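Side-chain contacts in acyl-coenzyme A oxidase (Caenorhabditis elegans, PDB 5K3J), which catalyses the FAD-dependent first step of peroxisomal beta-oxidation, desaturating the five-carbon side chain of an ascaroside pheromone precursor carried as its CoA thioester: residues E566-D569 with V570-Y573; S386-K389 with S390-H394; L440-A443 with R444-K448. One frame throughout, in Å; residues are numbered along the deposited sequence.

Interaction 1. Residues E566-D569 with V570-Y573. With ATP (adenosine-5'-triphosphate), chain D.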
loop_
_atom_site.group_PDB
_atom_site.type_symbol
_atom_site.label_atom_id
_atom_site.label_comp_id
_atom_site.label_asym_id
_atom_site.label_seq_id
_atom_site.Cartn_x
_atom_site.Cartn_y
_atom_site.Cartn_z
ATOM N N GLU A 566 -10.918 -15.749 -9.243
ATOM C CA GLU A 566 -11.238 -14.547 -10.004
ATOM C C GLU A 566 -12.743 -14.440 -10.245
ATOM O O GLU A 566 -13.316 -13.355 -10.143
ATOM C CB GLU A 566 -10.489 -14.527 -11.341
ATOM C CG GLU A 566 -8.968 -14.661 -11.235
ATOM C CD GLU A 566 -8.312 -13.559 -10.415
ATOM O OE1 GLU A 566 -8.879 -12.450 -10.327
ATOM O OE2 GLU A 566 -7.220 -13.806 -9.860
ATOM N N LEU A 567 -13.377 -15.568 -10.553
ATOM C CA LEU A 567 -14.810 -15.604 -10.842
ATOM C C LEU A 567 -15.648 -15.173 -9.642
ATOM O O LEU A 567 -16.709 -14.562 -9.792
ATOM C CB LEU A 567 -15.228 -17.009 -11.281
ATOM C CG LEU A 567 -16.653 -17.138 -11.820
ATOM C CD1 LEU A 567 -16.764 -16.461 -13.177
ATOM C CD2 LEU A 567 -17.089 -18.594 -11.899
ATOM N N LEU A 568 -15.162 -15.501 -8.452
ATOM C CA LEU A 568 -15.856 -15.169 -7.217
ATOM C C LEU A 568 -15.681 -13.692 -6.879
ATOM O O LEU A 568 -16.580 -13.058 -6.322
ATOM C CB LEU A 568 -15.340 -16.046 -6.074
ATOM C CG LEU A 568 -15.982 -15.893 -4.696
ATOM C CD1 LEU A 568 -17.496 -15.854 -4.812
ATOM C CD2 LEU A 568 -15.541 -17.034 -3.792
ATOM N N ASP A 569 -14.521 -13.148 -7.236
ATOM C CA ASP A 569 -14.221 -11.742 -6.993
ATOM C C ASP A 569 -15.111 -10.844 -7.847
ATOM O O ASP A 569 -15.291 -9.665 -7.544
ATOM C CB ASP A 569 -12.744 -11.454 -7.279
ATOM C CG ASP A 569 -12.318 -10.072 -6.819
ATOM O OD1 ASP A 569 -12.684 -9.686 -5.688
ATOM O OD2 ASP A 569 -11.623 -9.373 -7.588
ATOM N N VAL A 570 -15.668 -11.413 -8.913
ATOM C CA VAL A 570 -16.508 -10.669 -9.844
ATOM C C VAL A 570 -17.900 -11.284 -9.968
ATOM O O VAL A 570 -18.584 -11.085 -10.974
ATOM C CB VAL A 570 -15.872 -10.606 -11.248
ATOM C CG1 VAL A 570 -14.538 -9.879 -11.195
ATOM C CG2 VAL A 570 -15.700 -12.008 -11.818
ATOM N N ALA A 571 -18.313 -12.023 -8.942
ATOM C CA ALA A 571 -19.574 -12.764 -8.972
ATOM C C ALA A 571 -20.768 -11.862 -9.271
ATOM O O ALA A 571 -21.674 -12.253 -10.006
ATOM C CB ALA A 571 -19.788 -13.496 -7.653
ATOM N N THR A 572 -20.751 -10.656 -8.711
ATOM C CA THR A 572 -21.800 -9.660 -8.924
ATOM C C THR A 572 -22.134 -9.481 -10.407
ATOM O O THR A 572 -23.288 -9.256 -10.774
ATOM C CB THR A 572 -21.383 -8.310 -8.308
ATOM O OG1 THR A 572 -21.349 -8.437 -6.881
ATOM C CG2 THR A 572 -22.349 -7.198 -8.691
ATOM N N TYR A 573 -21.119 -9.613 -11.253
ATOM C CA TYR A 573 -21.313 -9.575 -12.696
ATOM C C TYR A 573 -21.680 -10.953 -13.243
ATOM O O TYR A 573 -22.370 -11.065 -14.256
ATOM C CB TYR A 573 -20.054 -9.057 -13.394
ATOM C CG TYR A 573 -19.677 -7.645 -13.014
ATOM C CD1 TYR A 573 -20.556 -6.593 -13.226
ATOM C CD2 TYR A 573 -18.435 -7.360 -12.458
ATOM C CE1 TYR A 573 -20.218 -5.299 -12.886
ATOM C CE2 TYR A 573 -18.087 -6.067 -12.116
ATOM C CZ TYR A 573 -18.983 -5.042 -12.332
ATOM O OH TYR A 573 -18.640 -3.754 -11.991
HETATM P PG ATP D . -15.746 -4.016 -9.682
HETATM O O1G ATP D . -16.269 -3.899 -11.093
HETATM O O2G ATP D . -16.616 -3.344 -8.645
HETATM O O3G ATP D . -15.277 -5.402 -9.305
HETATM P PB ATP D . -13.629 -2.759 -8.342
HETATM O O1B ATP D . -12.279 -3.439 -8.345
HETATM O O2B ATP D . -14.568 -2.956 -7.174
HETATM O O3B ATP D . -14.395 -3.134 -9.709
HETATM P PA ATP D . -14.571 -0.145 -8.254
HETATM O O1A ATP D . -14.913 0.592 -9.529
HETATM O O2A ATP D . -15.651 -0.882 -7.497
HETATM O O3A ATP D . -13.385 -1.186 -8.569
HETATM O "O5'" ATP D . -13.852 0.878 -7.245
HETATM C "C5'" ATP D . -13.271 0.408 -6.029
HETATM C "C4'" ATP D . -11.986 1.191 -5.826
HETATM O "O4'" ATP D . -10.877 0.518 -6.433
HETATM C "C3'" ATP D . -12.117 2.555 -6.479
HETATM O "O3'" ATP D . -11.851 3.577 -5.517
HETATM C "C2'" ATP D . -11.074 2.573 -7.575
HETATM O "O2'" ATP D . -10.394 3.827 -7.637
HETATM C "C1'" ATP D . -10.118 1.447 -7.211
HETATM N N9 ATP D . -9.565 0.777 -8.416
HETATM C C8 ATP D . -10.204 -0.134 -9.169
HETATM N N7 ATP D . -9.429 -0.560 -10.197
HETATM C C5 ATP D . -8.254 0.087 -10.108
HETATM C C6 ATP D . -6.988 0.108 -10.877
HETATM N N6 ATP D . -6.814 -0.670 -11.975
HETATM N N1 ATP D . -6.009 0.930 -10.438
HETATM C C2 ATP D . -6.167 1.708 -9.349
HETATM N N3 ATP D . -7.287 1.741 -8.609
HETATM C C4 ATP D . -8.348 0.966 -8.931
#
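Val570 turns one methyl back onto the residues of helix 549-569 just before it, against the carbonyl oxygens of Glu566 and Leu567. Its CB lies 3.5 Å from Asp569 C and carries two unlike branches. CG1 stays beside the peptide it follows, near Asp569 O, whereas CG2, set between the backbone N and the carbonyl carbon, packs 3.2 Å from Glu566 O and a little farther from Leu567 O. The Val570 amide reaches the same two carbonyls, but both bonds are weak. Ala571 N makes another weak bond, 3.3 Å long, to Leu568 O, and Ala571 CB meets Leu568 CD1 at 4.3 Å. Tyr573 then sends its ring to the nucleotide: OH donates to ATP O1G at 2.5 Å, and this gamma-phosphate oxygen sits at the ring edge, in its plane. Asp569, whose OD2 forms a salt bridge with Arg532, touches the other bound ATP. Thr572 OG1 is hydrogen-bonded to Thr572 OG1 of the second subunit, on which Ala571 also packs; this junction lies at the dimer interface. The arrangement is a short non-helical link between helix 549-569 and helix 571-574, at the ATP sites shared between the two subunits.

Interaction 2. Residues S386-K389 with S390-H394. With ATP (adenosine-5'-triphosphate), chain D.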
loop_
_atom_site.group_PDB
_atom_site.type_symbol
_atom_site.label_atom_id
_atom_site.label_comp_id
_atom_site.label_asym_id
_atom_site.label_seq_id
_atom_site.Cartn_x
_atom_site.Cartn_y
_atom_site.Cartn_z
ATOM N N SER A 386 -3.294 -0.783 -22.303
ATOM C CA SER A 386 -3.790 0.334 -21.507
ATOM C C SER A 386 -4.442 -0.166 -20.229
ATOM O O SER A 386 -4.145 0.311 -19.132
ATOM C CB SER A 386 -4.786 1.167 -22.307
ATOM O OG SER A 386 -4.144 1.793 -23.403
ATOM N N GLY A 387 -5.337 -1.134 -20.379
ATOM C CA GLY A 387 -6.017 -1.714 -19.239
ATOM C C GLY A 387 -5.172 -2.771 -18.562
ATOM O O GLY A 387 -5.275 -2.975 -17.354
ATOM N N LEU A 388 -4.336 -3.445 -19.345
ATOM C CA LEU A 388 -3.514 -4.529 -18.825
ATOM C C LEU A 388 -2.557 -4.034 -17.740
ATOM O O LEU A 388 -2.406 -4.683 -16.708
ATOM C CB LEU A 388 -2.726 -5.198 -19.951
ATOM C CG LEU A 388 -2.198 -6.598 -19.638
ATOM C CD1 LEU A 388 -3.348 -7.508 -19.262
ATOM C CD2 LEU A 388 -1.428 -7.171 -20.818
ATOM N N LYS A 389 -1.920 -2.887 -17.959
ATOM C CA LYS A 389 -0.993 -2.353 -16.965
ATOM C C LYS A 389 -1.740 -1.854 -15.730
ATOM O O LYS A 389 -1.224 -1.919 -14.620
ATOM C CB LYS A 389 -0.142 -1.233 -17.572
ATOM C CG LYS A 389 -0.920 0.015 -17.951
ATOM C CD LYS A 389 -0.275 1.269 -17.372
ATOM C CE LYS A 389 -0.671 1.492 -15.917
ATOM N NZ LYS A 389 0.026 2.665 -15.310
ATOM N N SER A 390 -2.961 -1.371 -15.930
ATOM C CA SER A 390 -3.753 -0.833 -14.832
ATOM C C SER A 390 -4.232 -1.932 -13.886
ATOM O O SER A 390 -3.988 -1.871 -12.682
ATOM C CB SER A 390 -4.947 -0.048 -15.373
ATOM O OG SER A 390 -4.512 1.103 -16.071
ATOM N N VAL A 391 -4.909 -2.934 -14.440
ATOM C CA VAL A 391 -5.430 -4.044 -13.643
ATOM C C VAL A 391 -4.302 -4.823 -12.974
ATOM O O VAL A 391 -4.383 -5.154 -11.789
ATOM C CB VAL A 391 -6.275 -5.007 -14.500
ATOM C CG1 VAL A 391 -6.545 -6.305 -13.750
ATOM C CG2 VAL A 391 -7.582 -4.345 -14.902
ATOM N N VAL A 392 -3.248 -5.102 -13.737
ATOM C CA VAL A 392 -2.119 -5.872 -13.235
ATOM C C VAL A 392 -1.424 -5.159 -12.078
ATOM O O VAL A 392 -1.240 -5.746 -11.017
ATOM C CB VAL A 392 -1.103 -6.162 -14.356
ATOM C CG1 VAL A 392 0.241 -6.500 -13.775
ATOM C CG2 VAL A 392 -1.597 -7.301 -15.241
ATOM N N ALA A 393 -1.061 -3.894 -12.275
ATOM C CA ALA A 393 -0.378 -3.123 -11.235
ATOM C C ALA A 393 -1.239 -2.975 -9.982
ATOM O O ALA A 393 -0.730 -3.001 -8.858
ATOM C CB ALA A 393 0.021 -1.748 -11.758
ATOM N N HIS A 394 -2.544 -2.820 -10.186
ATOM C CA HIS A 394 -3.485 -2.660 -9.084
ATOM C C HIS A 394 -3.613 -3.946 -8.277
ATOM O O HIS A 394 -3.535 -3.928 -7.050
ATOM C CB HIS A 394 -4.851 -2.229 -9.615
ATOM C CG HIS A 394 -5.937 -2.239 -8.583
ATOM N ND1 HIS A 394 -5.957 -1.377 -7.511
ATOM C CD2 HIS A 394 -7.045 -3.011 -8.467
ATOM C CE1 HIS A 394 -7.028 -1.615 -6.776
ATOM N NE2 HIS A 394 -7.705 -2.602 -7.334
HETATM P PG ATP D . -15.746 -4.016 -9.682
HETATM O O1G ATP D . -16.269 -3.899 -11.093
HETATM O O2G ATP D . -16.616 -3.344 -8.645
HETATM O O3G ATP D . -15.277 -5.402 -9.305
HETATM P PB ATP D . -13.629 -2.759 -8.342
HETATM O O1B ATP D . -12.279 -3.439 -8.345
HETATM O O2B ATP D . -14.568 -2.956 -7.174
HETATM O O3B ATP D . -14.395 -3.134 -9.709
HETATM P PA ATP D . -14.571 -0.145 -8.254
HETATM O O1A ATP D . -14.913 0.592 -9.529
HETATM O O2A ATP D . -15.651 -0.882 -7.497
HETATM O O3A ATP D . -13.385 -1.186 -8.569
HETATM O "O5'" ATP D . -13.852 0.878 -7.245
HETATM C "C5'" ATP D . -13.271 0.408 -6.029
HETATM C "C4'" ATP D . -11.986 1.191 -5.826
HETATM O "O4'" ATP D . -10.877 0.518 -6.433
HETATM C "C3'" ATP D . -12.117 2.555 -6.479
HETATM O "O3'" ATP D . -11.851 3.577 -5.517
HETATM C "C2'" ATP D . -11.074 2.573 -7.575
HETATM O "O2'" ATP D . -10.394 3.827 -7.637
HETATM C "C1'" ATP D . -10.118 1.447 -7.211
HETATM N N9 ATP D . -9.565 0.777 -8.416
HETATM C C8 ATP D . -10.204 -0.134 -9.169
HETATM N N7 ATP D . -9.429 -0.560 -10.197
HETATM C C5 ATP D . -8.254 0.087 -10.108
HETATM C C6 ATP D . -6.988 0.108 -10.877
HETATM N N6 ATP D . -6.814 -0.670 -11.975
HETATM N N1 ATP D . -6.009 0.930 -10.438
HETATM C C2 ATP D . -6.167 1.708 -9.349
HETATM N N3 ATP D . -7.287 1.741 -8.609
HETATM C C4 ATP D . -8.348 0.966 -8.931
#
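Ser390 looks back one turn to Ser386: its OG is 3.2 Å from Ser386 O, with Asn435 O the competing acceptor for its one proton. Lys389 curls alongside, bent at its second and third torsions, before its NZ bonds to Gly433 O and Gly428 O. The backbone O of Ser390 faces the nucleotide and takes a weak bond from ATP N6 at 3.2 Å. Next, Val391 N gives a nearly straight bond to Gly387 O (2.9 Å, 177°), while its side chain packs on Arg528. These residues belong to helix 379-405 of the helical C-alpha1 domain, one wall of the ATP site that the two subunits share. Val392 N bonds to Leu388 O; Val392 CG2 meets Leu388 CD1 at 4.4 Å, on a face that also touches Phe352. Ala393 N bonds to Lys389 O at 3.1 Å. Last comes His394, its N bonded to Ser390 O. With CG anti to the backbone N (chi1 171°), its imidazole is carried to the adenine, one face turned to it: ATP C5 lies 3.6 Å from the ring plane, over its centre.

Interaction 3. Residues L440-A443 with R444-K448. With 6QA (~{S}-[2-[3-[[(2~{R})-4-[[[(2~{R},3~{S},4~{R},5~{R})-5-(6-aminopurin-9-yl)-4-oxidanyl-3-phosphonooxy-oxolan-2-yl]methoxy-oxidanyl-phosphoryl]oxy-oxidanyl-phosphoryl]oxy-3,3-dimethyl-2-oxidanyl-butanoyl]amino]propanoylamino]ethyl] 5-[(2~{R},3~{R},5~{R},6~{S})-6-methyl-3,5-bis(oxidanyl)oxan-2-yl]oxypentanethioate), chain E.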
loop_
_atom_site.group_PDB
_atom_site.type_symbol
_atom_site.label_atom_id
_atom_site.label_comp_id
_atom_site.label_asym_id
_atom_site.label_seq_id
_atom_site.Cartn_x
_atom_site.Cartn_y
_atom_site.Cartn_z
ATOM N N LEU A 440 -9.724 4.114 -18.871
ATOM C CA LEU A 440 -10.647 4.886 -19.691
ATOM C C LEU A 440 -10.234 4.887 -21.156
ATOM O O LEU A 440 -11.068 5.064 -22.041
ATOM C CB LEU A 440 -10.744 6.323 -19.173
ATOM C CG LEU A 440 -11.665 6.494 -17.965
ATOM C CD1 LEU A 440 -11.567 7.901 -17.394
ATOM C CD2 LEU A 440 -13.095 6.168 -18.368
ATOM N N GLN A 441 -8.944 4.695 -21.402
ATOM C CA GLN A 441 -8.422 4.630 -22.763
ATOM C C GLN A 441 -8.868 3.351 -23.458
ATOM O O GLN A 441 -9.221 3.366 -24.637
ATOM C CB GLN A 441 -6.896 4.724 -22.755
ATOM C CG GLN A 441 -6.359 6.128 -22.952
ATOM C CD GLN A 441 -6.413 6.571 -24.398
ATOM O OE1 GLN A 441 -5.487 6.324 -25.168
ATOM N NE2 GLN A 441 -7.496 7.241 -24.773
ATOM N N LEU A 442 -8.849 2.246 -22.721
ATOM C CA LEU A 442 -9.304 0.963 -23.243
ATOM C C LEU A 442 -10.819 0.963 -23.423
ATOM O O LEU A 442 -11.353 0.305 -24.317
ATOM C CB LEU A 442 -8.878 -0.173 -22.312
ATOM C CG LEU A 442 -9.544 -1.542 -22.479
ATOM C CD1 LEU A 442 -9.310 -2.104 -23.870
ATOM C CD2 LEU A 442 -9.024 -2.495 -21.432
ATOM N N ALA A 443 -11.500 1.717 -22.567
ATOM C CA ALA A 443 -12.950 1.837 -22.620
ATOM C C ALA A 443 -13.400 2.487 -23.925
ATOM O O ALA A 443 -14.484 2.193 -24.429
ATOM C CB ALA A 443 -13.455 2.630 -21.433
ATOM N N ARG A 444 -12.568 3.373 -24.464
ATOM C CA ARG A 444 -12.857 4.012 -25.743
ATOM C C ARG A 444 -12.746 3.007 -26.882
ATOM O O ARG A 444 -13.493 3.068 -27.857
ATOM C CB ARG A 444 -11.917 5.193 -25.983
ATOM C CG ARG A 444 -12.237 6.405 -25.133
ATOM C CD ARG A 444 -12.141 7.681 -25.943
ATOM N NE ARG A 444 -12.789 8.812 -25.285
ATOM C CZ ARG A 444 -13.690 9.595 -25.871
ATOM N NH1 ARG A 444 -14.229 10.607 -25.204
ATOM N NH2 ARG A 444 -14.050 9.367 -27.129
ATOM N N TYR A 445 -11.804 2.080 -26.746
ATOM C CA TYR A 445 -11.609 1.025 -27.732
ATOM C C TYR A 445 -12.698 -0.026 -27.599
ATOM O O TYR A 445 -12.945 -0.797 -28.525
ATOM C CB TYR A 445 -10.219 0.411 -27.562
ATOM C CG TYR A 445 -9.996 -0.960 -28.175
ATOM C CD1 TYR A 445 -9.603 -1.103 -29.503
ATOM C CD2 TYR A 445 -10.130 -2.111 -27.406
ATOM C CE1 TYR A 445 -9.380 -2.360 -30.053
ATOM C CE2 TYR A 445 -9.910 -3.365 -27.946
ATOM C CZ TYR A 445 -9.536 -3.485 -29.268
ATOM O OH TYR A 445 -9.316 -4.734 -29.806
ATOM N N LEU A 446 -13.352 -0.042 -26.442
ATOM C CA LEU A 446 -14.460 -0.954 -26.193
ATOM C C LEU A 446 -15.765 -0.376 -26.732
ATOM O O LEU A 446 -16.606 -1.111 -27.252
ATOM C CB LEU A 446 -14.589 -1.257 -24.699
ATOM C CG LEU A 446 -13.492 -2.135 -24.095
ATOM C CD1 LEU A 446 -13.830 -2.512 -22.656
ATOM C CD2 LEU A 446 -13.259 -3.377 -24.948
ATOM N N VAL A 447 -15.932 0.938 -26.604
ATOM C CA VAL A 447 -17.084 1.618 -27.181
ATOM C C VAL A 447 -17.049 1.485 -28.690
ATOM O O VAL A 447 -18.013 1.032 -29.298
ATOM C CB VAL A 447 -17.130 3.110 -26.801
ATOM C CG1 VAL A 447 -18.173 3.840 -27.641
ATOM C CG2 VAL A 447 -17.416 3.272 -25.319
ATOM N N LYS A 448 -15.921 1.859 -29.282
ATOM C CA LYS A 448 -15.764 1.807 -30.728
ATOM C C LYS A 448 -15.889 0.378 -31.250
ATOM O O LYS A 448 -16.352 0.162 -32.367
ATOM C CB LYS A 448 -14.417 2.419 -31.141
ATOM C CG LYS A 448 -13.207 1.493 -31.031
ATOM C CD LYS A 448 -12.861 0.889 -32.389
ATOM C CE LYS A 448 -11.693 -0.080 -32.318
ATOM N NZ LYS A 448 -11.466 -0.726 -33.643
HETATM P P26 6QA E . -3.530 12.767 -26.104
HETATM P P29 6QA E . -5.700 12.962 -28.193
HETATM P P50 6QA E . -10.492 7.978 -29.388
HETATM O O01 6QA E . 8.960 -0.254 -14.133
HETATM C C02 6QA E . 9.377 0.470 -15.311
HETATM C C03 6QA E . 9.586 1.896 -14.774
HETATM O O04 6QA E . 9.700 2.799 -15.774
HETATM C C05 6QA E . 8.508 3.203 -16.369
HETATM C C06 6QA E . 8.387 4.742 -16.194
HETATM C C07 6QA E . 7.624 5.293 -17.422
HETATM C C08 6QA E . 7.990 6.764 -17.607
HETATM C C09 6QA E . 6.792 7.618 -17.555
HETATM S S10 6QA E . 6.644 8.785 -19.004
HETATM C C11 6QA E . 5.040 8.711 -19.849
HETATM C C12 6QA E . 3.929 8.046 -19.090
HETATM N N13 6QA E . 2.810 8.912 -19.119
HETATM C C14 6QA E . 1.577 8.533 -19.777
HETATM C C15 6QA E . 0.350 9.513 -19.776
HETATM C C16 6QA E . -0.030 9.793 -21.269
HETATM N N17 6QA E . -1.486 9.696 -21.487
HETATM C C18 6QA E . -2.054 10.416 -22.635
HETATM C C19 6QA E . -3.557 10.333 -22.890
HETATM O O20 6QA E . -4.175 9.667 -21.812
HETATM C C21 6QA E . -3.873 9.574 -24.210
HETATM C C22 6QA E . -5.448 9.747 -24.360
HETATM C C23 6QA E . -3.402 8.089 -24.074
HETATM C C24 6QA E . -3.222 10.140 -25.469
HETATM O O25 6QA E . -4.022 11.176 -26.075
HETATM O O27 6QA E . -3.397 13.379 -24.702
HETATM O O28 6QA E . -4.719 13.596 -27.005
HETATM O O30 6QA E . -5.224 13.547 -29.527
HETATM O O31 6QA E . -5.623 11.284 -28.141
HETATM C C32 6QA E . -6.748 10.504 -27.996
HETATM C C33 6QA E . -7.071 9.880 -29.418
HETATM O O34 6QA E . -6.001 9.482 -29.994
HETATM C C35 6QA E . -6.023 7.862 -30.137
HETATM N N36 6QA E . -4.795 7.320 -29.531
HETATM C C37 6QA E . -4.265 7.694 -28.364
HETATM N N38 6QA E . -3.144 7.019 -28.106
HETATM C C39 6QA E . -2.926 6.169 -29.151
HETATM C C40 6QA E . -3.965 6.361 -30.063
HETATM N N41 6QA E . -3.985 5.630 -31.211
HETATM C C42 6QA E . -3.022 4.740 -31.450
HETATM N N43 6QA E . -1.999 4.531 -30.596
HETATM C C44 6QA E . -1.914 5.215 -29.454
HETATM N N45 6QA E . -0.801 4.988 -28.525
HETATM C C46 6QA E . -7.100 7.423 -29.562
HETATM O O47 6QA E . -7.872 6.543 -30.499
HETATM C C48 6QA E . -7.951 8.636 -29.196
HETATM O O49 6QA E . -9.096 8.718 -29.979
HETATM O O51 6QA E . -11.525 9.033 -29.126
HETATM O O52 6QA E . -10.173 7.220 -28.089
HETATM O O53 6QA E . -10.991 6.977 -30.395
HETATM O O54 6QA E . -7.124 13.388 -27.936
HETATM O O55 6QA E . -2.201 12.884 -26.827
HETATM O O56 6QA E . -1.346 11.068 -23.344
HETATM O O57 6QA E . 1.465 7.491 -20.332
HETATM O O58 6QA E . 6.043 7.505 -16.592
HETATM O O59 6QA E . 10.795 1.981 -13.971
HETATM C C60 6QA E . 11.960 1.556 -14.688
HETATM C C61 6QA E . 13.086 1.811 -13.712
HETATM C C62 6QA E . 11.814 0.082 -15.151
HETATM C C63 6QA E . 10.579 -0.136 -15.917
HETATM O O64 6QA E . 12.954 -0.264 -16.014
#
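The backbone of helix 435-450 carries an i to i+4 bond from Val447 N to Ala443 O (2.9 Å), while Arg444 N and Leu446 N each divide weaker bonds between two carbonyls of the preceding turn. In one group of side chains, Leu442 carries its CG anti to the backbone N (chi1 165°), which brings CD1 to 3.6 Å from Tyr445 CD2, the methyl approaching the ring obliquely. The same CD1 lies 4.2 Å from Leu446 CG, so one methyl touches both Tyr445 and Leu446. Helix 379-405 meets this patch through Ala383, and helix 520-543 through Ser527 and His530. Gln441 and Arg444 line the pocket of the ascaroside-CoA substrate. The amide of Gln441 lies against the geminal methyls of the pantetheine arm, CD 3.3 Å from 6QA C22, while its OE1 accepts a hydrogen bond from His382 NE2; that bond probably restrains the rotation of the amide. Arg444 lays its aliphatic chain, CB, CG and CD, alongside O52 of the CoA 3'-phosphate and bends at its second torsion. Its NH2 stands 3.2 Å from 6QA O51, and the guanidinium meets that oxygen obliquely. Trp516 makes a cation-pi contact with Arg444 and also packs on Leu440, Ala443 and Val447; Leu440 reaches on to the FAD. Arg512 brings a second positive group close to Arg444 NH2. Apolar side chains thus pack the helix against its neighbours, while Gln441 and Arg444 meet the CoA. The negative phosphate would be expected to attract the guanidinium of Arg444 and perhaps ease its closeness to Arg512, consistent with recognition of the 3'-phosphate that distinguishes CoA.

Overall arrangement
Interactions 2 and 3 sit on two helices packed together, centres 14 Å apart; Gly387 CA meets Leu442 CD2 at 3.8 Å, and Ser386 packs on Gln441. The two helices carry residues of different pockets: 390-394 holds the adenine end of ATP, whereas 440-448 flanks the CoA part of the substrate and touches FAD. Interaction 1, from the C-terminal region, bonds to the gamma-phosphate of the same ATP through Tyr573. Its centre is 18 Å from that of interaction 2, with nearest atoms about 7 Å apart, so the nucleotide spans the gap. Interactions 1 and 3 lie farthest apart, centres 22 Å, and do not touch. Arg528, with His340 and Gln402 of the second subunit, also bonds to this ATP.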